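Local coordinates for uncharacterized protein (PDB 4FMR), which is of unknown function but probably binds DNA through an HU/IHF-like domain, which is followed by an Ig-like domain, at residues Val5-Leu10 with Arg120-Gly125; Gln85-Ala90 with Ser101-Leu106; Thr129-Gly134 with Arg231-Thr236; Val170-Ala175 with Leu213-Gln218; Thr183-Asp188 with Leu198-Pro203. All blocks are in the same frame, centred on the assembly; numbering follows the deposited sequence.

Contact 1: residues Val5-Leu10 with Arg120-Gly125; sequences VLKAWL and RVDVLG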
# COMPACT_ATOMS: atom_id res chain seq x y z
N VAL B 5 -19.75 8.76 4.12
CA VAL B 5 -20.48 7.93 3.17
C VAL B 5 -19.61 7.69 1.93
O VAL B 5 -19.09 8.63 1.33
CB VAL B 5 -21.89 8.49 2.78
CG1 VAL B 5 -22.68 7.49 1.93
CG2 VAL B 5 -22.72 8.85 4.02
N LEU B 6 -19.46 6.42 1.55
CA LEU B 6 -18.83 6.01 0.30
C LEU B 6 -19.94 5.51 -0.65
O LEU B 6 -20.83 4.77 -0.22
CB LEU B 6 -17.73 4.95 0.48
CG LEU B 6 -16.43 5.35 1.19
CD1 LEU B 6 -15.55 4.14 1.37
CD2 LEU B 6 -15.68 6.40 0.42
N LYS B 7 -19.91 5.95 -1.92
CA LYS B 7 -20.88 5.53 -2.95
C LYS B 7 -20.23 4.46 -3.82
O LYS B 7 -19.10 4.66 -4.28
CB LYS B 7 -21.37 6.72 -3.78
CG LYS B 7 -22.20 7.73 -3.00
CD LYS B 7 -22.40 8.98 -3.82
CE LYS B 7 -23.23 10.01 -3.10
NZ LYS B 7 -23.57 11.14 -4.00
N ALA B 8 -20.90 3.31 -4.02
CA ALA B 8 -20.30 2.23 -4.80
C ALA B 8 -21.27 1.59 -5.80
O ALA B 8 -22.44 1.34 -5.49
CB ALA B 8 -19.76 1.16 -3.87
N TRP B 9 -20.75 1.30 -7.01
CA TRP B 9 -21.43 0.61 -8.10
C TRP B 9 -21.20 -0.88 -8.03
O TRP B 9 -20.20 -1.33 -7.45
CB TRP B 9 -20.94 1.09 -9.48
CG TRP B 9 -21.15 2.53 -9.80
CD1 TRP B 9 -20.19 3.48 -9.99
CD2 TRP B 9 -22.40 3.17 -10.11
NE1 TRP B 9 -20.76 4.67 -10.36
CE2 TRP B 9 -22.12 4.52 -10.42
CE3 TRP B 9 -23.74 2.72 -10.13
CZ2 TRP B 9 -23.13 5.43 -10.74
CZ3 TRP B 9 -24.74 3.64 -10.44
CH2 TRP B 9 -24.43 4.98 -10.74
N LEU B 10 -22.08 -1.66 -8.68
CA LEU B 10 -21.94 -3.10 -8.79
C LEU B 10 -21.49 -3.41 -10.21
O LEU B 10 -22.27 -3.29 -11.16
CB LEU B 10 -23.24 -3.83 -8.41
CG LEU B 10 -23.69 -3.72 -6.94
CD1 LEU B 10 -25.16 -4.04 -6.79
CD2 LEU B 10 -22.88 -4.63 -6.05
N ARG B 120 -20.18 4.38 6.19
CA ARG B 120 -21.16 3.47 5.62
C ARG B 120 -21.01 3.47 4.08
O ARG B 120 -20.58 4.48 3.50
CB ARG B 120 -22.60 3.82 6.06
CG ARG B 120 -23.09 5.20 5.64
CD ARG B 120 -24.58 5.34 5.92
NE ARG B 120 -25.13 6.54 5.29
CZ ARG B 120 -25.67 6.56 4.07
NH1 ARG B 120 -25.77 5.45 3.36
NH2 ARG B 120 -26.13 7.70 3.57
N VAL B 121 -21.34 2.35 3.45
CA VAL B 121 -21.29 2.19 1.99
C VAL B 121 -22.73 2.28 1.46
O VAL B 121 -23.60 1.51 1.89
CB VAL B 121 -20.58 0.88 1.52
CG1 VAL B 121 -20.50 0.81 -0.01
CG2 VAL B 121 -19.19 0.76 2.14
N ASP B 122 -22.96 3.25 0.56
CA ASP B 122 -24.23 3.48 -0.10
C ASP B 122 -24.15 2.84 -1.49
O ASP B 122 -23.49 3.39 -2.39
CB ASP B 122 -24.54 5.00 -0.14
CG ASP B 122 -25.70 5.45 -1.02
OD1 ASP B 122 -26.72 4.71 -1.10
OD2 ASP B 122 -25.62 6.56 -1.58
N VAL B 123 -24.75 1.64 -1.63
CA VAL B 123 -24.76 0.84 -2.87
C VAL B 123 -25.77 1.47 -3.84
O VAL B 123 -26.95 1.57 -3.52
CB VAL B 123 -25.04 -0.67 -2.60
CG1 VAL B 123 -25.04 -1.48 -3.90
CG2 VAL B 123 -24.04 -1.25 -1.60
N LEU B 124 -25.29 1.91 -5.01
CA LEU B 124 -26.08 2.58 -6.05
C LEU B 124 -26.68 1.58 -7.06
O LEU B 124 -27.45 1.97 -7.94
CB LEU B 124 -25.21 3.60 -6.82
CG LEU B 124 -24.41 4.66 -6.05
CD1 LEU B 124 -23.46 5.38 -6.97
CD2 LEU B 124 -25.32 5.68 -5.38
N GLY B 125 -26.31 0.31 -6.91
CA GLY B 125 -26.72 -0.77 -7.79
C GLY B 125 -25.74 -0.95 -8.93
O GLY B 125 -24.54 -0.68 -8.76
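Leu6 reaches two residues of strand 120-125, giving its N-H to Arg120 and its carbonyl to Asp122, as parallel pairing requires. Leu6 N lies 3.0 Å from Arg120 O, and Leu6 O takes the N-H of Asp122 N at 2.7 Å, nearly straight at 174°. The pattern steps on by two residues: Ala8 N reaches Asp122 O, and Ala8 O accepts Leu124 N at 2.9 Å. Finally Leu10 N meets Gly125 O at 2.6 Å, with a bent N-H...O angle of 140°. Lys7 and Trp9 turn their backbone polar groups the other way, to Glu28 and Gln26, while Val5 N makes a weak bond to Asn71 of the second subunit. Trp9 CG lies beside the backbone N (chi1 -61°), which stands the indole next to Leu124; Leu124 CD1 sits 3.7 Å from the centroid of the Trp9 six-membered ring, a CH-pi contact over the face. The guanidinium of Arg120 lies with one face against the methyls of Val5, Val5 CG2 being 3.6 Å from Arg120 NE. On the other side of the sheet Ala8 CB touches Val121 CG1 at 3.9 Å, and the second subunit packs there, its Phe86 on Ala8 and its Trp95 on Val121. Strand 4-12 is the middle of a small mixed sheet, between 23-27 and 119-126, joining strands about 110 residues apart within the HU/IHF-like DNA-binding region.

Contact 2: residues Gln85-Ala90 with Ser101-Leu106; sequences QFRGVA and SIYVSL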
# COMPACT_ATOMS: atom_id res chain seq x y z
N GLN B 85 11.05 -2.11 0.56
CA GLN B 85 11.01 -3.48 0.05
C GLN B 85 11.88 -3.57 -1.20
O GLN B 85 12.14 -2.54 -1.83
CB GLN B 85 9.56 -3.91 -0.27
CG GLN B 85 8.55 -3.78 0.86
CD GLN B 85 8.37 -5.06 1.60
OE1 GLN B 85 9.04 -5.34 2.57
NE2 GLN B 85 7.43 -5.87 1.15
N PHE B 86 12.25 -4.79 -1.59
CA PHE B 86 13.09 -5.06 -2.77
C PHE B 86 12.36 -5.87 -3.84
O PHE B 86 11.52 -6.72 -3.52
CB PHE B 86 14.36 -5.83 -2.34
CG PHE B 86 15.15 -5.10 -1.27
CD1 PHE B 86 15.74 -3.87 -1.54
CD2 PHE B 86 15.27 -5.63 0.01
CE1 PHE B 86 16.47 -3.19 -0.55
CE2 PHE B 86 16.01 -4.96 0.99
CZ PHE B 86 16.60 -3.75 0.71
N ARG B 87 12.68 -5.59 -5.11
CA ARG B 87 12.13 -6.37 -6.22
C ARG B 87 13.26 -7.08 -6.93
O ARG B 87 14.39 -6.60 -6.93
CB ARG B 87 11.34 -5.52 -7.23
CG ARG B 87 10.08 -4.86 -6.72
CD ARG B 87 9.25 -4.32 -7.88
NE ARG B 87 8.55 -3.07 -7.56
CZ ARG B 87 7.34 -3.00 -7.00
NH1 ARG B 87 6.69 -4.10 -6.66
NH2 ARG B 87 6.80 -1.82 -6.74
N GLY B 88 12.94 -8.23 -7.52
CA GLY B 88 13.89 -9.01 -8.29
C GLY B 88 14.75 -9.94 -7.50
O GLY B 88 14.94 -9.79 -6.29
N VAL B 89 15.29 -10.91 -8.22
CA VAL B 89 16.19 -11.99 -7.79
C VAL B 89 17.60 -11.43 -7.52
O VAL B 89 18.06 -10.53 -8.24
CB VAL B 89 16.22 -13.08 -8.92
CG1 VAL B 89 17.25 -14.17 -8.65
CG2 VAL B 89 14.84 -13.69 -9.13
N ALA B 90 18.30 -12.02 -6.53
CA ALA B 90 19.71 -11.75 -6.28
C ALA B 90 20.58 -12.56 -7.29
O ALA B 90 20.66 -13.80 -7.21
CB ALA B 90 20.06 -12.10 -4.85
N SER B 101 15.25 -3.33 -7.74
CA SER B 101 14.73 -2.02 -7.39
C SER B 101 14.19 -1.99 -5.96
O SER B 101 13.92 -3.03 -5.35
CB SER B 101 13.64 -1.58 -8.38
OG SER B 101 12.52 -2.46 -8.40
N ILE B 102 14.10 -0.78 -5.44
CA ILE B 102 13.56 -0.43 -4.14
C ILE B 102 12.21 0.23 -4.36
O ILE B 102 12.03 0.98 -5.32
CB ILE B 102 14.53 0.51 -3.36
CG1 ILE B 102 15.98 -0.02 -3.31
CG2 ILE B 102 13.98 0.88 -1.95
CD1 ILE B 102 17.04 1.08 -2.87
N TYR B 103 11.26 -0.05 -3.47
CA TYR B 103 9.98 0.62 -3.38
C TYR B 103 9.63 0.65 -1.92
O TYR B 103 10.29 0.00 -1.09
CB TYR B 103 8.88 -0.03 -4.26
CG TYR B 103 8.40 -1.38 -3.77
CD1 TYR B 103 9.09 -2.55 -4.09
CD2 TYR B 103 7.23 -1.49 -3.01
CE1 TYR B 103 8.63 -3.80 -3.67
CE2 TYR B 103 6.78 -2.74 -2.57
CZ TYR B 103 7.47 -3.89 -2.92
OH TYR B 103 7.00 -5.10 -2.48
N VAL B 104 8.62 1.44 -1.58
CA VAL B 104 8.13 1.52 -0.22
C VAL B 104 6.74 0.93 -0.23
O VAL B 104 5.87 1.36 -0.99
CB VAL B 104 8.18 2.97 0.36
CG1 VAL B 104 7.51 3.07 1.73
CG2 VAL B 104 9.61 3.48 0.42
N SER B 105 6.55 -0.08 0.58
CA SER B 105 5.25 -0.71 0.77
C SER B 105 4.47 0.06 1.84
O SER B 105 5.01 0.30 2.92
CB SER B 105 5.42 -2.16 1.19
OG SER B 105 4.15 -2.77 1.09
N LEU B 106 3.24 0.48 1.52
CA LEU B 106 2.46 1.28 2.45
C LEU B 106 1.17 0.60 2.82
O LEU B 106 0.50 0.01 1.98
CB LEU B 106 2.19 2.68 1.88
CG LEU B 106 3.42 3.55 1.60
CD1 LEU B 106 3.12 4.55 0.57
CD2 LEU B 106 3.96 4.23 2.88
O HOH W 1 5.42 -6.45 -0.37
O HOH W 2 8.85 -7.23 -2.96
O HOH W 3 10.31 -0.90 -7.92
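Arg87 and Gln85 sandwich the ring of Tyr103. The guanidinium of Arg87 lies flat on one face, centres 3.7 Å apart and planes at 9°, a stacked cation-pi pair in which Arg87 NH2 comes nearest Tyr103 CG. Over the opposite face Gln85 CB makes a CH-pi contact, 3.4 Å from Tyr103 CZ, while Gln85 CG turns onward to Ser105 CB. Tyr103 CG stands between its own backbone N and carbonyl carbon (chi1 70°), and this swings the ring across to the neighbouring strand. Without the phenol ring, as with a serine here, the Arg87 guanidinium is likely to lose its stacking surface and turn more freely. Three waters form the next shell. One joins Tyr103 OH to Phe86 O, another lies 3.0 Å from Tyr103 OH and is weakly held by Gln85 NE2, and the third links Arg87 NE (2.8 Å) to Ser101 OG. Behind the side chains runs the antiparallel pairing: Gln85 and Tyr103 exchange two backbone bonds, and Arg87 N donates to Ser101 O at 2.9 Å. Ser105 OG bonds to Asp145 of the second subunit, and Asn100 ND2 holds Arg87 O. At this partly exposed pairing water and the second subunit both meet the strands, and the Arg87 guanidinium rests on an aromatic face while Arg87 NE gives its N-H to a water.

Contact 3: residues Thr129-Gly134 with Arg231-Thr236; sequences TKFYIG and RSTSHT
Phe131 slots its ring between Arg231 and Thr233, side chains two apart on strand 231-236. The Arg231 guanidinium is stacked on one face with planes only 6° apart, but displaced: the centres are 4.4 Å apart, and Arg231 CZ lies 3.7 Å from Phe131 CB. The two side chains run past each other in opposite directions. On the other face Thr233 CG2 makes a CH-pi contact, 3.8 Å from the centroid of the Phe131 ring. Phe131 CG is anti to the backbone N (chi1 174°), which carries the ring over to the strand. Were this ring cut back to a valine, the Arg231 guanidinium and the Thr233 methyl would probably lose the surface they share. Farther along, Ile133 crosses Thr233 and His235 obliquely, with Ile133 CG2 3.9 Å from His235 CB. One water bridges the two segments: it accepts from Ile133 N at 2.9 Å, donates to Ser234 O at 2.7 Å and also meets Thr233 OG1. Strands 132-138 and 231-240 belong to different sheets, pairing with 153-159 and 209-217 respectively. Ile133 of strand 132-138, with Phe131 before it, packs on strand 231-240 of the second sheet, the inter-sheet contact of a beta sandwich, consistent with the Ig-like fold.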
# COMPACT_ATOMS: atom_id res chain seq x y z
N THR B 129 -25.12 2.55 -17.74
CA THR B 129 -24.72 2.23 -19.12
C THR B 129 -23.81 0.99 -19.16
O THR B 129 -23.17 0.66 -18.16
CB THR B 129 -24.03 3.44 -19.77
OG1 THR B 129 -23.79 3.17 -21.15
CG2 THR B 129 -22.72 3.84 -19.08
N LYS B 130 -23.75 0.32 -20.33
CA LYS B 130 -22.87 -0.83 -20.53
C LYS B 130 -21.59 -0.38 -21.30
O LYS B 130 -21.13 -1.06 -22.22
CB LYS B 130 -23.61 -1.99 -21.24
CG LYS B 130 -24.36 -2.92 -20.27
CD LYS B 130 -23.40 -3.72 -19.37
CE LYS B 130 -24.07 -4.42 -18.21
NZ LYS B 130 -23.08 -5.10 -17.33
N PHE B 131 -21.03 0.77 -20.90
CA PHE B 131 -19.81 1.38 -21.42
C PHE B 131 -19.13 2.12 -20.29
O PHE B 131 -19.50 3.25 -19.96
CB PHE B 131 -20.09 2.30 -22.62
CG PHE B 131 -18.89 3.07 -23.13
CD1 PHE B 131 -17.74 2.41 -23.55
CD2 PHE B 131 -18.95 4.45 -23.27
CE1 PHE B 131 -16.65 3.13 -24.05
CE2 PHE B 131 -17.87 5.16 -23.80
CZ PHE B 131 -16.73 4.50 -24.19
N TYR B 132 -18.16 1.44 -19.66
CA TYR B 132 -17.46 1.95 -18.50
C TYR B 132 -16.17 1.17 -18.26
O TYR B 132 -16.00 0.07 -18.77
CB TYR B 132 -18.37 1.86 -17.24
CG TYR B 132 -18.80 0.45 -16.88
CD1 TYR B 132 -17.96 -0.39 -16.15
CD2 TYR B 132 -20.03 -0.05 -17.28
CE1 TYR B 132 -18.34 -1.69 -15.84
CE2 TYR B 132 -20.42 -1.35 -16.98
CZ TYR B 132 -19.58 -2.16 -16.23
OH TYR B 132 -19.97 -3.44 -15.91
N ILE B 133 -15.31 1.77 -17.43
CA ILE B 133 -14.07 1.22 -16.91
C ILE B 133 -14.41 0.69 -15.51
O ILE B 133 -14.77 1.49 -14.64
CB ILE B 133 -12.93 2.28 -16.91
CG1 ILE B 133 -12.64 2.82 -18.35
CG2 ILE B 133 -11.68 1.71 -16.24
CD1 ILE B 133 -11.78 4.12 -18.45
N GLY B 134 -14.37 -0.63 -15.34
CA GLY B 134 -14.69 -1.32 -14.09
C GLY B 134 -13.54 -1.39 -13.11
O GLY B 134 -13.67 -1.02 -11.94
N ARG B 231 -18.10 8.22 -28.25
CA ARG B 231 -18.53 8.33 -26.86
C ARG B 231 -17.29 8.09 -25.98
O ARG B 231 -16.30 7.50 -26.44
CB ARG B 231 -19.72 7.40 -26.52
CG ARG B 231 -19.51 5.91 -26.81
CD ARG B 231 -20.71 5.10 -26.35
NE ARG B 231 -20.46 3.67 -26.43
CZ ARG B 231 -21.33 2.72 -26.10
NH1 ARG B 231 -22.53 3.05 -25.65
NH2 ARG B 231 -21.00 1.44 -26.21
N SER B 232 -17.34 8.58 -24.74
CA SER B 232 -16.24 8.57 -23.79
C SER B 232 -16.64 8.08 -22.45
O SER B 232 -17.75 8.36 -21.99
CB SER B 232 -15.68 9.98 -23.62
OG SER B 232 -15.09 10.42 -24.83
N THR B 233 -15.72 7.36 -21.80
CA THR B 233 -15.86 6.87 -20.44
C THR B 233 -14.49 7.11 -19.79
O THR B 233 -13.44 7.05 -20.45
CB THR B 233 -16.40 5.44 -20.38
OG1 THR B 233 -16.78 5.21 -19.03
CG2 THR B 233 -15.38 4.36 -20.84
N SER B 234 -14.51 7.43 -18.50
CA SER B 234 -13.33 7.82 -17.77
C SER B 234 -13.17 7.10 -16.45
O SER B 234 -14.12 6.50 -15.94
CB SER B 234 -13.39 9.32 -17.48
OG SER B 234 -13.19 10.08 -18.66
N HIS B 235 -11.96 7.19 -15.91
CA HIS B 235 -11.58 6.70 -14.60
C HIS B 235 -10.35 7.47 -14.16
O HIS B 235 -9.47 7.72 -14.98
CB HIS B 235 -11.33 5.18 -14.56
CG HIS B 235 -11.40 4.63 -13.17
ND1 HIS B 235 -10.39 4.85 -12.25
CD2 HIS B 235 -12.41 3.97 -12.56
CE1 HIS B 235 -10.80 4.31 -11.12
NE2 HIS B 235 -11.99 3.74 -11.26
N THR B 236 -10.27 7.81 -12.87
CA THR B 236 -9.11 8.50 -12.34
C THR B 236 -7.93 7.50 -12.24
O THR B 236 -8.14 6.29 -12.12
CB THR B 236 -9.44 9.15 -10.99
OG1 THR B 236 -8.42 10.10 -10.68
CG2 THR B 236 -9.61 8.12 -9.86
O HOH W 4 -15.84 4.55 -16.81

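Contact 4: residues Val170-Ala175 with Leu213-Gln218; sequences VGVTLA and LTVTTQ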
# COMPACT_ATOMS: atom_id res chain seq x y z
N VAL B 170 -10.85 9.47 -31.37
CA VAL B 170 -10.88 8.08 -30.90
C VAL B 170 -9.49 7.70 -30.34
O VAL B 170 -8.47 8.03 -30.92
CB VAL B 170 -11.36 7.17 -32.08
CG1 VAL B 170 -10.94 5.71 -31.92
CG2 VAL B 170 -12.86 7.29 -32.32
N GLY B 171 -9.48 7.07 -29.17
CA GLY B 171 -8.26 6.68 -28.48
C GLY B 171 -8.28 6.88 -26.98
O GLY B 171 -9.32 7.14 -26.37
N VAL B 172 -7.10 6.70 -26.37
CA VAL B 172 -6.92 6.84 -24.93
C VAL B 172 -6.13 8.12 -24.66
O VAL B 172 -5.12 8.37 -25.31
CB VAL B 172 -6.26 5.59 -24.27
CG1 VAL B 172 -6.37 5.67 -22.74
CG2 VAL B 172 -6.90 4.30 -24.78
N THR B 173 -6.64 8.93 -23.71
CA THR B 173 -6.05 10.18 -23.25
C THR B 173 -5.88 10.19 -21.73
O THR B 173 -6.62 9.52 -21.00
CB THR B 173 -6.89 11.41 -23.68
OG1 THR B 173 -8.21 11.26 -23.17
CG2 THR B 173 -6.93 11.64 -25.19
N LEU B 174 -4.92 10.98 -21.28
CA LEU B 174 -4.64 11.25 -19.87
C LEU B 174 -4.63 12.73 -19.66
O LEU B 174 -3.87 13.43 -20.33
CB LEU B 174 -3.30 10.65 -19.43
CG LEU B 174 -3.17 9.14 -19.60
CD1 LEU B 174 -1.74 8.79 -19.88
CD2 LEU B 174 -3.70 8.41 -18.38
N ALA B 175 -5.49 13.23 -18.78
CA ALA B 175 -5.55 14.65 -18.48
C ALA B 175 -5.01 14.87 -17.07
O ALA B 175 -5.52 14.29 -16.12
CB ALA B 175 -6.98 15.18 -18.62
N LEU B 213 -8.09 9.40 -16.88
CA LEU B 213 -7.92 8.52 -18.03
C LEU B 213 -9.28 8.42 -18.77
O LEU B 213 -10.29 8.11 -18.15
CB LEU B 213 -7.37 7.13 -17.63
CG LEU B 213 -7.02 6.18 -18.81
CD1 LEU B 213 -5.86 5.26 -18.46
CD2 LEU B 213 -8.22 5.34 -19.24
N THR B 214 -9.27 8.66 -20.08
CA THR B 214 -10.49 8.60 -20.89
C THR B 214 -10.28 7.71 -22.09
O THR B 214 -9.24 7.75 -22.74
CB THR B 214 -10.90 10.04 -21.29
OG1 THR B 214 -11.08 10.80 -20.09
CG2 THR B 214 -12.18 10.09 -22.16
N VAL B 215 -11.30 6.85 -22.35
CA VAL B 215 -11.43 5.95 -23.49
C VAL B 215 -12.50 6.55 -24.39
O VAL B 215 -13.64 6.65 -23.96
CB VAL B 215 -11.76 4.47 -23.09
CG1 VAL B 215 -12.11 3.63 -24.33
CG2 VAL B 215 -10.62 3.82 -22.31
N THR B 216 -12.12 7.01 -25.59
CA THR B 216 -13.04 7.59 -26.58
C THR B 216 -13.13 6.62 -27.76
O THR B 216 -12.10 6.20 -28.30
CB THR B 216 -12.61 9.00 -26.99
OG1 THR B 216 -12.49 9.80 -25.82
CG2 THR B 216 -13.57 9.66 -27.98
N THR B 217 -14.36 6.24 -28.15
CA THR B 217 -14.50 5.25 -29.21
C THR B 217 -15.85 5.37 -29.91
O THR B 217 -16.80 5.91 -29.34
CB THR B 217 -14.29 3.81 -28.63
OG1 THR B 217 -14.23 2.85 -29.68
CG2 THR B 217 -15.35 3.42 -27.58
N GLN B 218 -15.92 4.85 -31.16
CA GLN B 218 -17.14 4.79 -31.96
C GLN B 218 -17.66 3.33 -32.01
O GLN B 218 -18.58 3.02 -32.77
CB GLN B 218 -16.91 5.36 -33.37
CG GLN B 218 -16.79 6.87 -33.35
CD GLN B 218 -16.28 7.43 -34.65
OE1 GLN B 218 -15.10 7.32 -34.99
NE2 GLN B 218 -17.15 8.13 -35.36
O HOH W 5 -9.85 9.89 -25.09
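Val172 and Val215 face each other as a non-hydrogen-bonded pair of antiparallel strands in the Ig-like domain, where 171-176 lies between 209-217 and 182-184. Backbone bonds flank this pair in two closed couples. Gly171 N donates to Thr216 O and Thr216 N to Gly171 O, both at 2.9 Å; Thr173 and Thr214 repeat the exchange, Thr214 N reaching Thr173 O at 2.9 Å. At phi 140° any side chain on Gly171 would collide with the carbonyl oxygen of Val170. CA-H...O contacts tighten the seam, as from Val172 CA to Thr214 O at 3.3 Å. Apolar contacts fill the side of Val172, Leu174 and Leu213. Leu213 CG lies opposite the backbone N (chi1 -174°), from where its methyls part: Leu213 CD1 goes to Leu174 CD2 at 3.8 Å, and Leu213 CD2 to Val172 CG1. Ile133 of strand 132-138 packs on Leu213 and Val215, so this is the side turned to the other sheet. Polar side chains gather on the reverse, where Thr214 OG1 and Thr216 OG1 bond to Ser234 and Ser232 of the next strand. Just beyond the strands Val170 CG2 packs against Gln218 OE1, which accepts from Asp167 N. On the threonine side, one water donates to Gly171 O and also bonds to Thr173 OG1 at 2.9 Å and Thr216 OG1 at 2.7 Å.

Contact 5: residues Thr183-Asp188 with Leu198-Pro203; sequences TKIDND and LIILLP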
# COMPACT_ATOMS: atom_id res chain seq x y z
N THR B 183 -2.53 14.22 -22.65
CA THR B 183 -1.54 13.40 -23.35
C THR B 183 -2.31 12.32 -24.07
O THR B 183 -2.97 11.51 -23.41
CB THR B 183 -0.46 12.79 -22.38
OG1 THR B 183 0.22 13.81 -21.65
CG2 THR B 183 0.57 11.90 -23.10
N LYS B 184 -2.25 12.28 -25.39
CA LYS B 184 -2.91 11.21 -26.07
C LYS B 184 -1.91 10.07 -26.28
O LYS B 184 -0.81 10.28 -26.77
CB LYS B 184 -3.56 11.64 -27.40
CG LYS B 184 -4.45 10.52 -27.96
CD LYS B 184 -5.33 10.97 -29.07
CE LYS B 184 -6.07 9.81 -29.65
NZ LYS B 184 -6.76 10.18 -30.90
N ILE B 185 -2.31 8.87 -25.89
CA ILE B 185 -1.54 7.65 -26.10
C ILE B 185 -1.65 7.30 -27.59
O ILE B 185 -2.76 7.27 -28.14
CB ILE B 185 -2.07 6.53 -25.15
CG1 ILE B 185 -1.60 6.81 -23.69
CG2 ILE B 185 -1.68 5.11 -25.62
CD1 ILE B 185 -2.50 6.32 -22.67
N ASP B 186 -0.51 7.04 -28.26
CA ASP B 186 -0.52 6.64 -29.67
C ASP B 186 -1.31 5.33 -29.79
O ASP B 186 -1.18 4.46 -28.92
CB ASP B 186 0.91 6.49 -30.22
CG ASP B 186 1.01 6.38 -31.75
OD1 ASP B 186 0.35 5.48 -32.33
OD2 ASP B 186 1.80 7.14 -32.35
N ASN B 187 -2.16 5.23 -30.81
CA ASN B 187 -3.02 4.07 -31.04
C ASN B 187 -2.24 2.77 -31.13
O ASN B 187 -2.82 1.74 -30.78
CB ASN B 187 -3.84 4.25 -32.31
CG ASN B 187 -5.06 5.13 -32.14
OD1 ASN B 187 -5.55 5.39 -31.03
ND2 ASN B 187 -5.61 5.56 -33.26
N ASP B 188 -0.95 2.80 -31.54
CA ASP B 188 -0.13 1.58 -31.63
C ASP B 188 0.30 1.11 -30.21
O ASP B 188 0.69 -0.05 -30.07
CB ASP B 188 1.09 1.74 -32.58
CG ASP B 188 2.21 2.71 -32.22
OD1 ASP B 188 2.10 3.40 -31.18
OD2 ASP B 188 3.20 2.78 -32.98
N LEU B 198 -8.62 -3.66 -22.10
CA LEU B 198 -7.60 -2.94 -22.85
C LEU B 198 -6.27 -3.05 -22.17
O LEU B 198 -6.19 -2.81 -20.96
CB LEU B 198 -7.91 -1.43 -23.04
CG LEU B 198 -9.17 -0.98 -23.75
CD1 LEU B 198 -9.27 0.55 -23.71
CD2 LEU B 198 -9.24 -1.52 -25.18
N ILE B 199 -5.21 -3.34 -22.94
CA ILE B 199 -3.84 -3.30 -22.45
C ILE B 199 -3.16 -2.15 -23.17
O ILE B 199 -3.16 -2.08 -24.41
CB ILE B 199 -3.05 -4.63 -22.55
CG1 ILE B 199 -3.81 -5.76 -21.79
CG2 ILE B 199 -1.62 -4.43 -21.95
CD1 ILE B 199 -3.22 -7.16 -21.89
N ILE B 200 -2.63 -1.21 -22.40
CA ILE B 200 -1.96 -0.06 -22.99
C ILE B 200 -0.54 0.01 -22.46
O ILE B 200 -0.24 -0.56 -21.43
CB ILE B 200 -2.74 1.30 -22.74
CG1 ILE B 200 -2.83 1.66 -21.23
CG2 ILE B 200 -4.12 1.29 -23.42
CD1 ILE B 200 -3.28 3.07 -20.86
N LEU B 201 0.32 0.71 -23.20
CA LEU B 201 1.68 1.07 -22.78
C LEU B 201 1.65 2.53 -22.42
O LEU B 201 1.27 3.33 -23.26
CB LEU B 201 2.76 0.78 -23.85
CG LEU B 201 4.23 1.09 -23.39
CD1 LEU B 201 4.63 0.27 -22.17
CD2 LEU B 201 5.23 0.81 -24.49
N LEU B 202 1.96 2.88 -21.19
CA LEU B 202 1.93 4.29 -20.78
C LEU B 202 3.20 5.02 -21.21
O LEU B 202 4.27 4.46 -21.03
CB LEU B 202 1.76 4.40 -19.24
CG LEU B 202 0.42 3.98 -18.64
CD1 LEU B 202 0.52 3.83 -17.13
CD2 LEU B 202 -0.68 4.96 -19.01
N PRO B 203 3.13 6.26 -21.74
CA PRO B 203 4.40 6.99 -22.05
C PRO B 203 5.28 7.18 -20.80
O PRO B 203 4.76 7.31 -19.68
CB PRO B 203 3.93 8.35 -22.60
CG PRO B 203 2.47 8.18 -22.88
CD PRO B 203 1.94 7.10 -22.01
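Ile185 and Leu202 bring the two backbones no closer than 7.2 Å between CA atoms, and no hydrogen bond joins 183-188 to 198-203, so the contact rests on side chains, chiefly Ile185. Its CG1 branch lies beside the backbone N (chi1 -75°) and leads toward the other segment, where Ile185 CD1 meets Ile200 CD1 at 3.8 Å, the two chains crossing at about a right angle. The same branch rests on the proline ring, Ile185 CG1 being 3.9 Å from Pro203 CD, and Leu202 CD2 stands a little farther off, 4.3 Å from Ile185 CD1. At the margin the Thr183 and Pro203 side chains pass in opposite directions, Thr183 CG2 4.2 Å from Pro203 CG. Phe154 of strand 153-159 packs on Ile200 and Leu202, while Val172 and Leu174 pack on Ile185. Beyond the contact, Asp186 OD1 accepts Asp188 N in an Asx turn that shapes the chain after Ile185. The chemistry is purely apolar: the two sheets meet here through methyl groups and a proline ring, with no polar pairing to fix direction.

Overall arrangement
Contacts 1 and 2 belong to the DNA-binding domain, lie on opposite sides of the chain's centre (their own centres 35 Å apart) and both touch the second subunit. Contact 2 is a hydrated surface pairing, nested in the loop closed by contact 1, which is partly buried. Contacts 3, 4 and 5 gather in the Ig-like domain. Contact 4 is the buried one, a backbone-bonded pairing within a sheet; contacts 3 and 5 instead pack one sheet on the other, by a stacked cation and ring in the first and by aliphatic groups in the second. Contact 4 touches both: Ser234 and Ser232 reach it from contact 3, while Thr183 and Lys184 bond to it from contact 5.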